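Local coordinates for uncharacterized protein (Enterococcus faecalis, PDB 3L1W), which is of unknown function but belongs to the endonuclease/exonuclease/phosphatase family and may act as a 3'-5' RNA exonuclease, at residues A[51-63]-A[71-83]. Numbering follows the deposited sequence.
Sequences DLKAYTTFTCLSA and GEGLAILYNEQKV. With SO4 (sulfate ion), chain G.
Thr59 packs against Tyr78 and bonds to Glu80. CB stands over the middle of the Tyr78 ring, 4.0 Å from the centroid and 12° off the normal, which meets the criterion for a CH-pi contact. CG2, anti to the backbone N, leans over the phenol end and lies against both Tyr78 OH, at 3.4 Å, and Glu80 OE2, at 3.3 Å. OG1 takes the third direction, anti to the carbonyl carbon, and donates to Glu80 OE2 at 2.7 Å, meeting the carboxylate on its anti side and 27° out of plane. A water that donates to Thr59 OG1 and accepts from Glu80 N ties the same hydroxyl to the backbone.

The two strands, 59-63 and 73-78, run antiparallel at 159° and form a beta hairpin; three hydrogen-bonded pairs, Thr59 with Tyr78, Leu61 with Ile76 and Ala63 with Leu74, fix its register. Strand 59-64 is outermost in its sheet within the chain, while 73-78 also pairs with strand 38-44, in one of the two sheets of the DNase I-like fold. On the face bearing Tyr78, Leu61 and Ile76 lie side by side, Leu61 CD2 3.9 Å from Ile76 CD1, and both touch Leu113 of the other sheet.

On the opposite face, with Cys60, Leu77 divides its contacts: CB packs 3.7 Å from Phe58 CB, CD2 reaches Cys60 CB at 3.7 Å, and CD1 points to Leu52 of helix 46-55. Thr56 OG1 secures the turn between helix and strand: it accepts from Phe58 N, an ST turn, and also donates to Leu52 O.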
# COMPACT_ATOMS: atom_id res chain seq x y z
N ASP A 51 17.03 -8.63 13.21
CA ASP A 51 16.84 -8.07 11.87
C ASP A 51 15.75 -7.00 11.84
O ASP A 51 15.90 -5.98 11.16
CB ASP A 51 16.55 -9.17 10.84
CG ASP A 51 17.78 -10.00 10.50
OD1 ASP A 51 18.92 -9.50 10.67
OD2 ASP A 51 17.61 -11.16 10.07
N LEU A 52 14.64 -7.23 12.55
CA LEU A 52 13.60 -6.20 12.61
C LEU A 52 14.15 -4.91 13.20
O LEU A 52 13.85 -3.82 12.70
CB LEU A 52 12.40 -6.68 13.41
CG LEU A 52 11.57 -7.77 12.75
CD1 LEU A 52 10.48 -8.27 13.70
CD2 LEU A 52 10.96 -7.27 11.45
N LYS A 53 14.91 -5.01 14.28
CA LYS A 53 15.53 -3.83 14.87
C LYS A 53 16.52 -3.15 13.92
O LYS A 53 16.59 -1.93 13.86
CB LYS A 53 16.23 -4.17 16.20
CG LYS A 53 15.28 -4.63 17.30
CD LYS A 53 16.06 -5.01 18.56
CE LYS A 53 15.14 -5.50 19.65
NZ LYS A 53 15.89 -6.05 20.83
N ALA A 54 17.29 -3.95 13.19
CA ALA A 54 18.35 -3.40 12.36
C ALA A 54 17.82 -2.78 11.07
O ALA A 54 18.32 -1.75 10.61
CB ALA A 54 19.37 -4.48 12.04
N TYR A 55 16.80 -3.42 10.49
CA TYR A 55 16.37 -3.08 9.13
C TYR A 55 15.00 -2.42 9.01
O TYR A 55 14.59 -2.06 7.91
CB TYR A 55 16.44 -4.31 8.22
CG TYR A 55 17.86 -4.81 8.05
CD1 TYR A 55 18.74 -4.15 7.23
CD2 TYR A 55 18.30 -5.94 8.72
CE1 TYR A 55 20.04 -4.59 7.07
CE2 TYR A 55 19.60 -6.40 8.57
CZ TYR A 55 20.46 -5.71 7.74
OH TYR A 55 21.76 -6.14 7.59
N THR A 56 14.29 -2.25 10.12
CA THR A 56 13.11 -1.40 10.10
C THR A 56 13.38 -0.14 10.90
O THR A 56 14.36 -0.04 11.66
CB THR A 56 11.81 -2.08 10.65
OG1 THR A 56 11.83 -2.05 12.08
CG2 THR A 56 11.67 -3.52 10.16
N THR A 57 12.48 0.82 10.74
CA THR A 57 12.59 2.11 11.41
C THR A 57 11.94 2.10 12.79
O THR A 57 11.95 3.11 13.49
CB THR A 57 11.90 3.18 10.56
OG1 THR A 57 10.54 2.79 10.34
CG2 THR A 57 12.60 3.30 9.20
N PHE A 58 11.40 0.95 13.20
CA PHE A 58 10.57 0.87 14.41
C PHE A 58 11.30 0.53 15.70
O PHE A 58 12.32 -0.16 15.70
CB PHE A 58 9.47 -0.18 14.22
CG PHE A 58 8.40 0.24 13.28
CD1 PHE A 58 8.58 0.15 11.91
CD2 PHE A 58 7.19 0.71 13.76
CE1 PHE A 58 7.57 0.54 11.03
CE2 PHE A 58 6.17 1.10 12.89
CZ PHE A 58 6.37 1.02 11.52
N THR A 59 10.76 1.01 16.82
CA THR A 59 11.14 0.50 18.13
C THR A 59 10.51 -0.87 18.26
O THR A 59 9.40 -1.09 17.78
CB THR A 59 10.65 1.45 19.24
OG1 THR A 59 11.27 2.73 19.06
CG2 THR A 59 11.03 0.92 20.62
N CYS A 60 11.23 -1.80 18.88
CA CYS A 60 10.81 -3.19 18.97
C CYS A 60 10.73 -3.68 20.41
O CYS A 60 11.73 -3.73 21.11
CB CYS A 60 11.80 -4.09 18.22
SG CYS A 60 11.37 -5.84 18.24
N LEU A 61 9.52 -4.02 20.83
CA LEU A 61 9.27 -4.72 22.08
C LEU A 61 9.16 -6.19 21.72
O LEU A 61 8.48 -6.55 20.77
CB LEU A 61 7.94 -4.26 22.65
CG LEU A 61 7.33 -5.12 23.76
CD1 LEU A 61 8.14 -4.98 25.04
CD2 LEU A 61 5.88 -4.70 23.97
N SER A 62 9.84 -7.06 22.46
CA SER A 62 9.76 -8.48 22.13
C SER A 62 9.83 -9.38 23.36
O SER A 62 10.25 -8.95 24.43
CB SER A 62 10.85 -8.90 21.14
OG SER A 62 12.13 -8.89 21.75
N ALA A 63 9.41 -10.62 23.18
CA ALA A 63 9.47 -11.64 24.22
C ALA A 63 9.41 -12.98 23.52
O ALA A 63 8.94 -13.05 22.38
CB ALA A 63 8.31 -11.49 25.19
N GLY A 71 14.08 -18.74 22.20
CA GLY A 71 13.00 -19.37 21.46
C GLY A 71 12.29 -18.49 20.45
O GLY A 71 12.64 -17.33 20.25
N GLU A 72 11.27 -19.06 19.81
CA GLU A 72 10.41 -18.32 18.89
C GLU A 72 9.56 -17.34 19.70
O GLU A 72 9.05 -17.69 20.77
CB GLU A 72 9.51 -19.28 18.11
CG GLU A 72 8.49 -18.61 17.20
CD GLU A 72 7.56 -19.60 16.52
OE1 GLU A 72 7.97 -20.76 16.30
OE2 GLU A 72 6.41 -19.21 16.21
N GLY A 73 9.41 -16.13 19.20
CA GLY A 73 8.76 -15.10 19.98
C GLY A 73 7.80 -14.21 19.22
O GLY A 73 7.46 -14.45 18.06
N LEU A 74 7.36 -13.17 19.91
CA LEU A 74 6.44 -12.18 19.38
C LEU A 74 7.10 -10.82 19.51
O LEU A 74 8.01 -10.64 20.32
CB LEU A 74 5.15 -12.16 20.19
CG LEU A 74 4.37 -13.46 20.32
CD1 LEU A 74 3.14 -13.27 21.20
CD2 LEU A 74 3.98 -13.99 18.93
N ALA A 75 6.66 -9.87 18.70
CA ALA A 75 7.15 -8.51 18.83
C ALA A 75 6.01 -7.54 18.64
O ALA A 75 5.01 -7.84 17.97
CB ALA A 75 8.28 -8.22 17.81
N ILE A 76 6.15 -6.36 19.23
CA ILE A 76 5.31 -5.24 18.87
C ILE A 76 6.25 -4.14 18.42
O ILE A 76 7.09 -3.68 19.18
CB ILE A 76 4.45 -4.75 20.04
CG1 ILE A 76 3.52 -5.87 20.51
CG2 ILE A 76 3.61 -3.53 19.60
CD1 ILE A 76 2.74 -5.53 21.78
N LEU A 77 6.14 -3.77 17.14
CA LEU A 77 6.93 -2.68 16.60
C LEU A 77 6.10 -1.42 16.73
O LEU A 77 4.90 -1.44 16.47
CB LEU A 77 7.24 -2.93 15.11
CG LEU A 77 7.95 -4.24 14.77
CD1 LEU A 77 8.19 -4.34 13.27
CD2 LEU A 77 9.26 -4.35 15.54
N TYR A 78 6.72 -0.33 17.13
CA TYR A 78 5.99 0.93 17.21
C TYR A 78 6.88 2.13 16.93
O TYR A 78 8.10 2.08 17.11
CB TYR A 78 5.27 1.08 18.57
CG TYR A 78 6.18 1.11 19.77
CD1 TYR A 78 6.50 2.32 20.39
CD2 TYR A 78 6.71 -0.05 20.30
CE1 TYR A 78 7.33 2.35 21.51
CE2 TYR A 78 7.54 -0.03 21.42
CZ TYR A 78 7.84 1.18 22.00
OH TYR A 78 8.66 1.20 23.11
N ASN A 79 6.25 3.20 16.48
CA ASN A 79 6.95 4.45 16.18
C ASN A 79 6.74 5.41 17.34
O ASN A 79 5.61 5.84 17.58
CB ASN A 79 6.37 5.05 14.89
CG ASN A 79 7.01 6.37 14.51
OD1 ASN A 79 7.62 7.04 15.33
ND2 ASN A 79 6.85 6.76 13.25
N GLU A 80 7.81 5.73 18.06
CA GLU A 80 7.71 6.56 19.26
C GLU A 80 7.24 7.99 19.01
O GLU A 80 6.77 8.66 19.93
CB GLU A 80 9.02 6.54 20.03
CG GLU A 80 9.26 5.21 20.75
CD GLU A 80 10.59 5.17 21.48
OE1 GLU A 80 10.92 6.15 22.18
OE2 GLU A 80 11.30 4.15 21.37
N GLN A 81 7.33 8.45 17.77
CA GLN A 81 6.80 9.77 17.44
C GLN A 81 5.28 9.74 17.33
O GLN A 81 4.63 10.78 17.31
CB GLN A 81 7.37 10.27 16.11
CG GLN A 81 8.84 10.62 16.14
CD GLN A 81 9.25 11.41 14.91
OE1 GLN A 81 9.65 10.85 13.89
NE2 GLN A 81 9.12 12.74 14.99
N LYS A 82 4.71 8.53 17.22
CA LYS A 82 3.27 8.36 17.04
C LYS A 82 2.60 7.78 18.28
O LYS A 82 1.49 8.19 18.65
CB LYS A 82 3.00 7.46 15.83
CG LYS A 82 3.48 8.05 14.51
CD LYS A 82 3.16 7.14 13.34
CE LYS A 82 3.58 7.77 12.01
NZ LYS A 82 3.43 6.80 10.88
N VAL A 83 3.24 6.81 18.92
CA VAL A 83 2.72 6.23 20.16
C VAL A 83 3.85 5.97 21.12
O VAL A 83 4.96 5.64 20.71
CB VAL A 83 1.97 4.91 19.93
CG1 VAL A 83 0.73 5.12 19.05
CG2 VAL A 83 2.89 3.86 19.31
S SO4 G . -0.39 6.57 11.22
O1 SO4 G . 0.61 5.78 10.49
O2 SO4 G . 0.23 7.82 11.64
O3 SO4 G . -1.52 6.86 10.34
O4 SO4 G . -0.84 5.83 12.40
O HOH W 1 10.38 4.64 17.29